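Local coordinates for protein ribokinase (Thermotoga maritima, PDB 1VM7) that probably phosphorylates D-ribose at O-5 with ATP and magnesium, feeding ribose 5-phosphate to nucleotide synthesis and the pentose phosphate pathway, at residues A62-K67 / E302-F307; T73-D78 / L83-Y88; E131-N136 / F152-E157; I165-P170 / V266-G271. All blocks are in the same frame, centred on the assembly; numbering follows the deposited sequence.

Overall arrangement
The four contacts lie around the large sheet of a PfkB-type ribokinase, with centres 12 to 18 Å from that of the chain. Interaction 4 sets strand 165-168 against helix 256-269; interaction 1 touches it where G65 N meets V266 CG2 at 3.6 Å. Interaction 3 borders interaction 4 through T155 CG2 and F168 CE1, 3.8 Å apart, and interaction 2 through L132 CD1 and C74 SG, 3.7 Å apart. Interactions 1 and 3 are the most distant pair, with centres about 29 Å apart. Interaction 2 borders the predicted sugar site: the side chain of Y88 is about 3 Å from that of A55. The side chain of I167 in interaction 4 is about 10 Å from that of D258, the predicted proton acceptor.

Interaction 1. Residues A62-K67 / E302-F307; sequences AKIGEK and EEVEAF
The closest CA atoms across the contact, I64 CA and V304 CA, are 7.9 Å apart, where the last turn of helix 53-65 faces the C-terminal helix 301-309, and no hydrogen bond crosses between the two segments. The contact is small, 120 Å² in all, and involves two side-chain pairs. In the buried one, the CD1 methyl of I64 meets the CG2 methyl of V304 at 4.1 Å, the two side chains crossing at about a right angle. V304 presents CG2 because CG1 lies anti to its backbone N (chi1 -175°), while I64 reaches across with its longer branch, extended through CG1 to CD1. At the exposed edge, E66 OE2 and E302 OE1 stand 3.7 Å apart, like charges without a bond between them, their carboxylate planes turned 65° to each other. E66 follows the helix end with positive phi, its amide still bonded to A62 O at 2.9 Å, and its side chain extends toward helix 301-309; E302 meets it with a chain bent at chi2. The closeness of two carboxylates would be expected to raise the proton affinity of one or both, and the pair probably adds no attraction to the contact. Polar links nearby run to the start of helix 301-309 and the loop before it: I64 O accepts from R301 NH1, and K63 NZ bonds I298 O. E303 forms a salt bridge with R291, a predicted potassium-site residue. F280 of helix 274-288 packs on both I64 and V304, so the two apolar side chains meet where three helices converge, 53-65, 274-288 and 301-309.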
loop_
_atom_site.group_PDB
_atom_site.type_symbol
_atom_site.label_atom_id
_atom_site.label_comp_id
_atom_site.label_asym_id
_atom_site.label_seq_id
_atom_site.Cartn_x
_atom_site.Cartn_y
_atom_site.Cartn_z
ATOM N N ALA A 62 25.873 0.079 -10.429
ATOM C CA ALA A 62 26.690 0.024 -9.233
ATOM C C ALA A 62 27.200 -1.381 -8.992
ATOM O O ALA A 62 28.402 -1.591 -8.808
ATOM C CB ALA A 62 25.898 0.541 -8.006
ATOM N N LYS A 63 26.308 -2.359 -9.078
ATOM C CA LYS A 63 26.667 -3.732 -8.737
ATOM C C LYS A 63 27.519 -4.400 -9.811
ATOM O O LYS A 63 28.467 -5.121 -9.501
ATOM C CB LYS A 63 25.388 -4.519 -8.454
ATOM C CG LYS A 63 25.589 -5.803 -7.656
ATOM C CD LYS A 63 24.256 -6.341 -7.141
ATOM C CE LYS A 63 24.471 -7.747 -6.550
ATOM N NZ LYS A 63 23.143 -8.453 -6.418
ATOM N N ILE A 64 27.233 -4.125 -11.077
ATOM C CA ILE A 64 27.984 -4.760 -12.155
ATOM C C ILE A 64 29.218 -3.951 -12.539
ATOM O O ILE A 64 30.248 -4.530 -12.896
ATOM C CB ILE A 64 27.056 -5.045 -13.337
ATOM C CG1 ILE A 64 25.927 -5.968 -12.818
ATOM C CG2 ILE A 64 27.822 -5.650 -14.506
ATOM C CD1 ILE A 64 24.983 -6.441 -13.854
ATOM N N GLY A 65 29.108 -2.627 -12.458
ATOM C CA GLY A 65 30.222 -1.726 -12.736
ATOM C C GLY A 65 31.234 -1.643 -11.618
ATOM O O GLY A 65 32.405 -1.360 -11.851
ATOM N N GLU A 66 30.763 -1.851 -10.394
ATOM C CA GLU A 66 31.605 -1.852 -9.194
ATOM C C GLU A 66 32.279 -0.505 -8.906
ATOM O O GLU A 66 33.249 -0.425 -8.166
ATOM C CB GLU A 66 32.630 -2.996 -9.268
ATOM C CG GLU A 66 31.989 -4.356 -9.089
ATOM C CD GLU A 66 32.988 -5.492 -9.072
ATOM O OE1 GLU A 66 33.997 -5.469 -9.830
ATOM O OE2 GLU A 66 32.737 -6.437 -8.290
ATOM N N LYS A 67 31.735 0.557 -9.479
ATOM C CA LYS A 67 32.211 1.908 -9.225
ATOM C C LYS A 67 31.076 2.810 -8.768
ATOM O O LYS A 67 31.143 4.016 -8.942
ATOM C CB LYS A 67 32.833 2.456 -10.495
ATOM C CG LYS A 67 34.106 1.711 -10.870
ATOM C CD LYS A 67 34.805 2.382 -11.991
ATOM C CE LYS A 67 35.960 1.528 -12.516
ATOM N NZ LYS A 67 36.430 0.454 -11.606
ATOM N N GLU A 302 31.115 -10.576 -10.792
ATOM C CA GLU A 302 31.721 -11.902 -10.855
ATOM C C GLU A 302 30.767 -12.951 -11.440
ATOM O O GLU A 302 31.190 -13.822 -12.199
ATOM C CB GLU A 302 32.276 -12.337 -9.482
ATOM C CG GLU A 302 31.265 -12.255 -8.310
ATOM C CD GLU A 302 31.353 -10.970 -7.429
ATOM O OE1 GLU A 302 31.203 -9.823 -7.961
ATOM O OE2 GLU A 302 31.530 -11.131 -6.184
ATOM N N GLU A 303 29.476 -12.843 -11.134
ATOM C CA GLU A 303 28.518 -13.768 -11.703
ATOM C C GLU A 303 28.450 -13.612 -13.223
ATOM O O GLU A 303 28.492 -14.621 -13.918
ATOM C CB GLU A 303 27.178 -13.644 -10.989
ATOM C CG GLU A 303 27.338 -14.107 -9.533
ATOM C CD GLU A 303 26.096 -13.941 -8.705
ATOM O OE1 GLU A 303 25.624 -12.788 -8.561
ATOM O OE2 GLU A 303 25.611 -14.974 -8.178
ATOM N N VAL A 304 28.391 -12.366 -13.702
ATOM C CA VAL A 304 28.315 -12.063 -15.132
ATOM C C VAL A 304 29.564 -12.598 -15.841
ATOM O O VAL A 304 29.472 -13.199 -16.901
ATOM C CB VAL A 304 28.160 -10.541 -15.391
ATOM C CG1 VAL A 304 27.968 -10.277 -16.893
ATOM C CG2 VAL A 304 26.964 -9.954 -14.575
ATOM N N GLU A 305 30.725 -12.414 -15.232
ATOM C CA GLU A 305 31.983 -12.916 -15.807
ATOM C C GLU A 305 32.046 -14.449 -15.846
ATOM O O GLU A 305 32.524 -15.027 -16.822
ATOM C CB GLU A 305 33.216 -12.381 -15.038
ATOM C CG GLU A 305 33.391 -10.841 -15.054
ATOM C CD GLU A 305 33.780 -10.299 -16.425
ATOM O OE1 GLU A 305 34.602 -10.921 -17.100
ATOM O OE2 GLU A 305 33.274 -9.246 -16.838
ATOM N N ALA A 306 31.576 -15.096 -14.784
ATOM C CA ALA A 306 31.532 -16.560 -14.733
ATOM C C ALA A 306 30.577 -17.117 -15.786
ATOM O O ALA A 306 30.808 -18.189 -16.329
ATOM C CB ALA A 306 31.153 -17.037 -13.325
ATOM N N PHE A 307 29.523 -16.367 -16.088
ATOM C CA PHE A 307 28.590 -16.770 -17.114
ATOM C C PHE A 307 29.268 -16.824 -18.496
ATOM O O PHE A 307 29.204 -17.835 -19.200
ATOM C CB PHE A 307 27.406 -15.808 -17.128
ATOM C CG PHE A 307 26.235 -16.346 -17.841
ATOM C CD1 PHE A 307 25.512 -17.390 -17.290
ATOM C CD2 PHE A 307 25.857 -15.832 -19.071
ATOM C CE1 PHE A 307 24.417 -17.903 -17.941
ATOM C CE2 PHE A 307 24.771 -16.340 -19.740
ATOM C CZ PHE A 307 24.044 -17.380 -19.178
#

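Interaction 2. Residues T73-D78 / L83-Y88; sequences TCIGND and LLIENY
L84 is the first residue of segment 83-88 to touch strand 69-75: its CD1 lies 4.0 Å from I75 CG2, the side chains sliding past each other in opposite directions. The next residue, I85, takes the other branch of the same isoleucine, its CG1 coming to 3.6 Å from I75 CD1 and its own CD1 to 3.9 Å. I75 can serve both because CG1 sits between its backbone N and carbonyl carbon (chi1 60°), sending CD1 to I85 while CG2 stays with L84. One turn on, Y88 brings CE2 to 4.1 Å from T73 CG2, the side chains crossing at about a right angle. The Y88 hydroxyl shares S23 OG with T73 OG1, so the polar ends of this pair are tied through a third residue, and F71 meets the ring edge-to-face. Strand and helix run 142° apart in direction, 10.8 Å between their axes, as the first two members of the beta-alpha-beta unit completed by strand 93-98. No hydrogen bond joins the two segments; all five touching residues are buried, so this strand-helix interface is held by apolar methyl and ring contacts, with both hydroxyls bonded to S23 OG and T73 OG1 also to G21 O.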
loop_
_atom_site.group_PDB
_atom_site.type_symbol
_atom_site.label_atom_id
_atom_site.label_comp_id
_atom_site.label_asym_id
_atom_site.label_seq_id
_atom_site.Cartn_x
_atom_site.Cartn_y
_atom_site.Cartn_z
ATOM N N THR A 73 17.530 11.271 -8.627
ATOM C CA THR A 73 16.202 10.698 -8.380
ATOM C C THR A 73 15.557 11.481 -7.244
ATOM O O THR A 73 16.239 12.030 -6.400
ATOM C CB THR A 73 16.224 9.173 -8.045
ATOM O OG1 THR A 73 14.886 8.678 -7.927
ATOM C CG2 THR A 73 16.925 8.897 -6.731
ATOM N N CYS A 74 14.234 11.554 -7.259
ATOM C CA CYS A 74 13.514 12.199 -6.195
ATOM C C CYS A 74 12.855 11.174 -5.305
ATOM O O CYS A 74 12.100 10.325 -5.774
ATOM C CB CYS A 74 12.458 13.149 -6.746
ATOM S SG CYS A 74 13.145 14.768 -7.106
ATOM N N ILE A 75 13.124 11.279 -4.006
ATOM C CA ILE A 75 12.483 10.424 -3.030
ATOM C C ILE A 75 11.941 11.314 -1.941
ATOM O O ILE A 75 12.165 12.493 -1.965
ATOM C CB ILE A 75 13.443 9.360 -2.468
ATOM C CG1 ILE A 75 14.660 10.019 -1.778
ATOM C CG2 ILE A 75 13.897 8.437 -3.607
ATOM C CD1 ILE A 75 15.713 9.094 -1.428
ATOM N N GLY A 76 11.202 10.739 -1.006
ATOM C CA GLY A 76 10.517 11.514 0.015
ATOM C C GLY A 76 11.376 11.708 1.247
ATOM O O GLY A 76 12.608 11.600 1.205
ATOM N N ASN A 77 10.719 11.998 2.358
ATOM C CA ASN A 77 11.398 12.084 3.662
ATOM C C ASN A 77 10.879 11.033 4.629
ATOM O O ASN A 77 10.967 11.196 5.844
ATOM C CB ASN A 77 11.277 13.486 4.257
ATOM C CG ASN A 77 12.301 14.428 3.692
ATOM O OD1 ASN A 77 13.506 14.186 3.824
ATOM N ND2 ASN A 77 11.839 15.517 3.048
ATOM N N ASP A 78 10.379 9.934 4.078
ATOM C CA ASP A 78 9.688 8.945 4.863
ATOM C C ASP A 78 10.572 7.713 5.108
ATOM O O ASP A 78 11.722 7.625 4.655
ATOM C CB ASP A 78 8.356 8.582 4.191
ATOM C CG ASP A 78 8.487 8.343 2.689
ATOM O OD1 ASP A 78 9.583 7.933 2.204
ATOM O OD2 ASP A 78 7.465 8.540 2.019
ATOM N N LEU A 83 14.959 3.727 3.711
ATOM C CA LEU A 83 15.368 2.402 3.236
ATOM C C LEU A 83 16.085 2.496 1.882
ATOM O O LEU A 83 17.100 1.803 1.658
ATOM C CB LEU A 83 14.184 1.418 3.212
ATOM C CG LEU A 83 13.726 1.096 4.668
ATOM C CD1 LEU A 83 12.294 0.506 4.751
ATOM C CD2 LEU A 83 14.743 0.208 5.424
ATOM N N LEU A 84 15.558 3.325 0.972
ATOM C CA LEU A 84 16.205 3.493 -0.341
ATOM C C LEU A 84 17.599 4.153 -0.206
ATOM O O LEU A 84 18.545 3.787 -0.879
ATOM C CB LEU A 84 15.343 4.301 -1.263
ATOM C CG LEU A 84 14.019 3.651 -1.708
ATOM C CD1 LEU A 84 13.379 4.595 -2.681
ATOM C CD2 LEU A 84 14.228 2.300 -2.288
ATOM N N ILE A 85 17.719 5.118 0.688
ATOM C CA ILE A 85 19.020 5.757 0.943
ATOM C C ILE A 85 20.047 4.739 1.465
ATOM O O ILE A 85 21.195 4.691 0.966
ATOM C CB ILE A 85 18.856 6.971 1.846
ATOM C CG1 ILE A 85 18.149 8.081 1.061
ATOM C CG2 ILE A 85 20.195 7.465 2.400
ATOM C CD1 ILE A 85 17.707 9.215 1.913
ATOM N N GLU A 86 19.629 3.880 2.395
ATOM C CA GLU A 86 20.514 2.819 2.877
ATOM C C GLU A 86 20.968 1.952 1.742
ATOM O O GLU A 86 22.145 1.596 1.672
ATOM C CB GLU A 86 19.890 1.880 3.917
ATOM C CG GLU A 86 18.930 2.504 4.844
ATOM C CD GLU A 86 18.539 1.573 6.015
ATOM O OE1 GLU A 86 19.022 0.378 6.023
ATOM O OE2 GLU A 86 17.763 2.066 6.892
ATOM N N ASN A 87 20.038 1.548 0.888
ATOM C CA ASN A 87 20.374 0.689 -0.253
ATOM C C ASN A 87 21.366 1.429 -1.133
ATOM O O ASN A 87 22.386 0.883 -1.514
ATOM C CB ASN A 87 19.145 0.346 -1.096
ATOM C CG ASN A 87 18.112 -0.490 -0.352
ATOM O OD1 ASN A 87 18.384 -1.021 0.730
ATOM N ND2 ASN A 87 16.895 -0.607 -0.934
ATOM N N TYR A 88 21.050 2.688 -1.446
ATOM C CA TYR A 88 21.867 3.478 -2.364
ATOM C C TYR A 88 23.281 3.708 -1.817
ATOM O O TYR A 88 24.253 3.492 -2.554
ATOM C CB TYR A 88 21.170 4.789 -2.782
ATOM C CG TYR A 88 19.832 4.640 -3.502
ATOM C CD1 TYR A 88 19.397 3.412 -4.007
ATOM C CD2 TYR A 88 18.987 5.755 -3.690
ATOM C CE1 TYR A 88 18.189 3.301 -4.649
ATOM C CE2 TYR A 88 17.756 5.637 -4.302
ATOM C CZ TYR A 88 17.357 4.421 -4.794
ATOM O OH TYR A 88 16.134 4.272 -5.391
#

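Interaction 3. Residues E131-N136 / F152-E157; sequences ELIDWN and FETTLE
W135 and E157 form the tight end of the contact: E157 CG lies 3.6 Å from W135 CZ2, and the backbone O of E157 is equally near W135 CH2. The indole and carboxylate planes stand 72° apart. With CG anti to its backbone N (chi1 -168°) and a bend at chi2, E157 brings its CG methylene to the six-membered ring's rim at CZ2 while OE2 turns to a salt bridge with R161, which also makes a cation-pi contact with W135. Within its own segment, I133 CG2 covers one indole face, 3.5 Å above the centre. I133 also points toward the helix, its CD1 3.9 Å from T154 CG2; T154 OG1 is bonded to L128 O. An alanine at W135 is likely to leave I133 CG2 and the E157 methylene without the indole between them, and R161 without its aromatic partner. The outer side is looser: E131 OE1 and E153 OE2, like charges, remain 4.3 Å apart with no bond between them. I133 also packs on V72 of strand 69-75. The contact thus packs the connection around D134, N-cap of helix 135-138, against helix 152-161, a helix flanking the central sheet of the PfkB kinase fold.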
loop_
_atom_site.group_PDB
_atom_site.type_symbol
_atom_site.label_atom_id
_atom_site.label_comp_id
_atom_site.label_asym_id
_atom_site.label_seq_id
_atom_site.Cartn_x
_atom_site.Cartn_y
_atom_site.Cartn_z
ATOM N N GLU A 131 14.376 22.070 -13.070
ATOM C CA GLU A 131 14.960 22.999 -12.110
ATOM C C GLU A 131 15.768 22.338 -10.990
ATOM O O GLU A 131 16.554 23.002 -10.319
ATOM C CB GLU A 131 13.839 23.838 -11.525
ATOM C CG GLU A 131 13.189 24.771 -12.556
ATOM C CD GLU A 131 12.115 24.093 -13.389
ATOM O OE1 GLU A 131 11.674 22.973 -13.006
ATOM O OE2 GLU A 131 11.711 24.678 -14.419
ATOM N N LEU A 132 15.566 21.046 -10.770
ATOM C CA LEU A 132 16.293 20.306 -9.742
ATOM C C LEU A 132 17.590 19.657 -10.249
ATOM O O LEU A 132 18.384 19.192 -9.457
ATOM C CB LEU A 132 15.391 19.199 -9.182
ATOM C CG LEU A 132 14.152 19.633 -8.408
ATOM C CD1 LEU A 132 13.583 18.427 -7.681
ATOM C CD2 LEU A 132 14.503 20.720 -7.408
ATOM N N ILE A 133 17.786 19.622 -11.563
ATOM C CA ILE A 133 18.946 18.975 -12.152
ATOM C C ILE A 133 20.178 19.846 -11.942
ATOM O O ILE A 133 20.228 20.996 -12.385
ATOM C CB ILE A 133 18.796 18.734 -13.694
ATOM C CG1 ILE A 133 17.559 17.882 -14.041
ATOM C CG2 ILE A 133 20.056 18.068 -14.257
ATOM C CD1 ILE A 133 17.509 16.535 -13.332
ATOM N N ASP A 134 21.164 19.276 -11.259
ATOM C CA ASP A 134 22.459 19.893 -11.101
ATOM C C ASP A 134 23.249 19.670 -12.382
ATOM O O ASP A 134 23.977 18.676 -12.502
ATOM C CB ASP A 134 23.149 19.221 -9.938
ATOM C CG ASP A 134 24.401 19.897 -9.552
ATOM O OD1 ASP A 134 24.993 20.614 -10.398
ATOM O OD2 ASP A 134 24.784 19.696 -8.380
ATOM N N TRP A 135 23.079 20.575 -13.342
ATOM C CA TRP A 135 23.663 20.419 -14.676
ATOM C C TRP A 135 25.187 20.448 -14.659
ATOM O O TRP A 135 25.845 19.789 -15.465
ATOM C CB TRP A 135 23.214 21.542 -15.626
ATOM C CG TRP A 135 21.792 21.474 -15.969
ATOM C CD1 TRP A 135 20.813 22.349 -15.581
ATOM C CD2 TRP A 135 21.148 20.462 -16.756
ATOM N NE1 TRP A 135 19.597 21.942 -16.084
ATOM C CE2 TRP A 135 19.774 20.781 -16.796
ATOM C CE3 TRP A 135 21.600 19.308 -17.413
ATOM C CZ2 TRP A 135 18.840 19.995 -17.484
ATOM C CZ3 TRP A 135 20.677 18.527 -18.092
ATOM C CH2 TRP A 135 19.312 18.875 -18.126
ATOM N N ASN A 136 25.756 21.267 -13.781
ATOM C CA ASN A 136 27.206 21.324 -13.668
ATOM C C ASN A 136 27.735 19.948 -13.256
ATOM O O ASN A 136 28.643 19.408 -13.874
ATOM N N PHE A 152 8.273 14.007 -18.298
ATOM C CA PHE A 152 8.977 13.846 -19.547
ATOM C C PHE A 152 9.881 15.050 -19.808
ATOM O O PHE A 152 10.984 14.924 -20.328
ATOM C CB PHE A 152 8.007 13.670 -20.707
ATOM C CG PHE A 152 8.708 13.404 -21.979
ATOM C CD1 PHE A 152 9.394 12.206 -22.143
ATOM C CD2 PHE A 152 8.789 14.383 -22.961
ATOM C CE1 PHE A 152 10.086 11.946 -23.303
ATOM C CE2 PHE A 152 9.490 14.136 -24.133
ATOM C CZ PHE A 152 10.141 12.916 -24.305
ATOM N N GLU A 153 9.414 16.225 -19.426
ATOM C CA GLU A 153 10.177 17.451 -19.659
ATOM C C GLU A 153 11.577 17.384 -19.081
ATOM O O GLU A 153 12.503 18.040 -19.586
ATOM C CB GLU A 153 9.493 18.683 -19.046
ATOM C CG GLU A 153 9.436 18.646 -17.499
ATOM C CD GLU A 153 9.471 20.020 -16.867
ATOM O OE1 GLU A 153 8.885 20.941 -17.461
ATOM O OE2 GLU A 153 10.088 20.165 -15.777
ATOM N N THR A 154 11.720 16.631 -17.992
ATOM C CA THR A 154 13.008 16.501 -17.344
ATOM C C THR A 154 13.857 15.544 -18.141
ATOM O O THR A 154 14.992 15.847 -18.485
ATOM C CB THR A 154 12.878 16.019 -15.897
ATOM O OG1 THR A 154 12.211 17.021 -15.141
ATOM C CG2 THR A 154 14.260 15.778 -15.265
ATOM N N THR A 155 13.288 14.388 -18.443
ATOM C CA THR A 155 13.936 13.411 -19.292
ATOM C C THR A 155 14.376 14.086 -20.582
ATOM O O THR A 155 15.529 13.986 -20.973
ATOM C CB THR A 155 12.975 12.239 -19.589
ATOM O OG1 THR A 155 12.707 11.558 -18.373
ATOM C CG2 THR A 155 13.561 11.244 -20.604
ATOM N N LEU A 156 13.460 14.788 -21.224
ATOM C CA LEU A 156 13.761 15.431 -22.478
ATOM C C LEU A 156 14.907 16.455 -22.348
ATOM O O LEU A 156 15.826 16.499 -23.165
ATOM C CB LEU A 156 12.506 16.112 -23.015
ATOM C CG LEU A 156 12.664 16.967 -24.263
ATOM C CD1 LEU A 156 13.334 16.187 -25.400
ATOM C CD2 LEU A 156 11.288 17.480 -24.671
ATOM N N GLU A 157 14.833 17.284 -21.318
ATOM C CA GLU A 157 15.818 18.327 -21.139
ATOM C C GLU A 157 17.195 17.720 -20.914
ATOM O O GLU A 157 18.167 18.231 -21.444
ATOM C CB GLU A 157 15.422 19.261 -19.986
ATOM C CG GLU A 157 16.242 20.544 -19.896
ATOM C CD GLU A 157 16.019 21.483 -21.070
ATOM O OE1 GLU A 157 15.373 21.096 -22.082
ATOM O OE2 GLU A 157 16.500 22.629 -20.981
#

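Interaction 4. Residues I165-P170 / V266-G271; sequences IVIFDP and VALSEG
L268 meets I165 and I167 where helix 256-269 packs against strand 165-168, a parallel member of the large sheet in the PfkB carbohydrate kinase fold. The interface between the two segments is wholly apolar and modest, 86 Å² in all. One methyl does the work on the helix side: L268 CD1 lies 4.4 Å from I165 CG2 and also 4.4 Å from I167 CD1. The two isoleucines stand two residues apart on the same side of the strand, so both point toward the helix. They offer different branches, I165 its short CG2 and I167 the end of its long arm, where chi2 near 162° keeps CD1 extended. At such distances the fit is easy rather than tight. Y186 of the adjoining strand packs on all three side chains, and I143 of the strand on the other side touches I167 and L268, which widens the apolar layer beyond the two segments. No hydrogen bond crosses the contact; the polar links lead away. Just past the strand, D169 OD1 forms a salt bridge with K226, a predicted ATP-site residue, and accepts a bond from T188 OG1. E270, leaving the helix, pairs through OE1 with R301. Backbone bonds finish the helix itself: E270 N reaches V266 O at 3.1 Å, and a Schellman motif follows, with K272 N bonded to A267 O. Its C-prime residue, G271, has the positive phi (85°) that favours glycine, and G271 N closes on L268 O at 2.9 Å.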
loop_
_atom_site.group_PDB
_atom_site.type_symbol
_atom_site.label_atom_id
_atom_site.label_comp_id
_atom_site.label_asym_id
_atom_site.label_seq_id
_atom_site.Cartn_x
_atom_site.Cartn_y
_atom_site.Cartn_z
ATOM N N ILE A 165 26.911 10.084 -24.026
ATOM C CA ILE A 165 26.073 9.049 -24.602
ATOM C C ILE A 165 24.743 9.037 -23.855
ATOM O O ILE A 165 24.703 8.937 -22.633
ATOM C CB ILE A 165 26.785 7.678 -24.580
ATOM C CG1 ILE A 165 28.018 7.740 -25.492
ATOM C CG2 ILE A 165 25.853 6.570 -25.018
ATOM C CD1 ILE A 165 29.063 6.726 -25.151
ATOM N N VAL A 166 23.666 9.211 -24.614
ATOM C CA VAL A 166 22.317 9.273 -24.089
ATOM C C VAL A 166 21.591 7.983 -24.486
ATOM O O VAL A 166 21.435 7.686 -25.686
ATOM C CB VAL A 166 21.547 10.511 -24.613
ATOM C CG1 VAL A 166 20.124 10.584 -24.019
ATOM C CG2 VAL A 166 22.308 11.782 -24.307
ATOM N N ILE A 167 21.199 7.231 -23.446
ATOM C CA ILE A 167 20.464 5.982 -23.541
ATOM C C ILE A 167 19.074 6.228 -22.955
ATOM O O ILE A 167 18.960 6.597 -21.791
ATOM C CB ILE A 167 21.142 4.870 -22.723
ATOM C CG1 ILE A 167 22.567 4.625 -23.250
ATOM C CG2 ILE A 167 20.292 3.610 -22.768
ATOM C CD1 ILE A 167 23.520 3.873 -22.313
ATOM N N PHE A 168 18.034 6.040 -23.777
ATOM C CA PHE A 168 16.640 6.267 -23.367
ATOM C C PHE A 168 15.819 4.970 -23.485
ATOM O O PHE A 168 15.679 4.394 -24.550
ATOM C CB PHE A 168 16.021 7.390 -24.193
ATOM C CG PHE A 168 14.554 7.587 -23.958
ATOM C CD1 PHE A 168 14.066 7.818 -22.697
ATOM C CD2 PHE A 168 13.652 7.543 -25.023
ATOM C CE1 PHE A 168 12.721 8.000 -22.489
ATOM C CE2 PHE A 168 12.313 7.733 -24.822
ATOM C CZ PHE A 168 11.834 7.955 -23.559
ATOM N N ASP A 169 15.336 4.506 -22.340
ATOM C CA ASP A 169 14.485 3.344 -22.244
ATOM C C ASP A 169 13.041 3.863 -22.255
ATOM O O ASP A 169 12.567 4.507 -21.298
ATOM C CB ASP A 169 14.819 2.614 -20.955
ATOM C CG ASP A 169 14.261 1.213 -20.885
ATOM O OD1 ASP A 169 13.944 0.641 -21.967
ATOM O OD2 ASP A 169 14.192 0.685 -19.721
ATOM N N PRO A 170 12.329 3.638 -23.361
ATOM C CA PRO A 170 11.027 4.276 -23.510
ATOM C C PRO A 170 9.952 3.504 -22.721
ATOM O O PRO A 170 9.005 2.982 -23.284
ATOM C CB PRO A 170 10.807 4.237 -25.024
ATOM C CG PRO A 170 11.495 2.922 -25.439
ATOM C CD PRO A 170 12.671 2.788 -24.523
ATOM N N VAL A 266 27.496 -0.141 -18.414
ATOM C CA VAL A 266 28.763 -0.536 -17.766
ATOM C C VAL A 266 29.802 -0.961 -18.776
ATOM O O VAL A 266 30.954 -0.561 -18.680
ATOM C CB VAL A 266 28.548 -1.706 -16.733
ATOM C CG1 VAL A 266 29.880 -2.361 -16.311
ATOM C CG2 VAL A 266 27.823 -1.198 -15.494
ATOM N N ALA A 267 29.385 -1.780 -19.738
ATOM C CA ALA A 267 30.252 -2.230 -20.811
ATOM C C ALA A 267 30.797 -1.066 -21.659
ATOM O O ALA A 267 32.008 -0.921 -21.832
ATOM C CB ALA A 267 29.516 -3.204 -21.652
ATOM N N LEU A 268 29.912 -0.205 -22.139
ATOM C CA LEU A 268 30.352 0.992 -22.836
ATOM C C LEU A 268 31.356 1.787 -21.990
ATOM O O LEU A 268 32.367 2.240 -22.505
ATOM C CB LEU A 268 29.160 1.882 -23.188
ATOM C CG LEU A 268 28.062 1.326 -24.123
ATOM C CD1 LEU A 268 27.019 2.392 -24.432
ATOM C CD2 LEU A 268 28.665 0.786 -25.418
ATOM N N SER A 269 31.055 1.949 -20.697
ATOM C CA SER A 269 31.906 2.710 -19.796
ATOM C C SER A 269 33.302 2.133 -19.766
ATOM O O SER A 269 34.255 2.877 -19.671
ATOM C CB SER A 269 31.314 2.749 -18.383
ATOM O OG SER A 269 31.441 1.504 -17.711
ATOM N N GLU A 270 33.414 0.814 -19.872
ATOM C CA GLU A 270 34.700 0.123 -19.881
ATOM C C GLU A 270 35.347 0.017 -21.265
ATOM O O GLU A 270 36.349 -0.685 -21.427
ATOM C CB GLU A 270 34.527 -1.269 -19.285
ATOM C CG GLU A 270 34.147 -1.228 -17.825
ATOM C CD GLU A 270 33.689 -2.560 -17.297
ATOM O OE1 GLU A 270 33.798 -3.574 -18.017
ATOM O OE2 GLU A 270 33.219 -2.598 -16.154
ATOM N N GLY A 271 34.789 0.716 -22.248
ATOM C CA GLY A 271 35.392 0.829 -23.566
ATOM C C GLY A 271 35.045 -0.318 -24.487
ATOM O O GLY A 271 35.695 -0.511 -25.508
#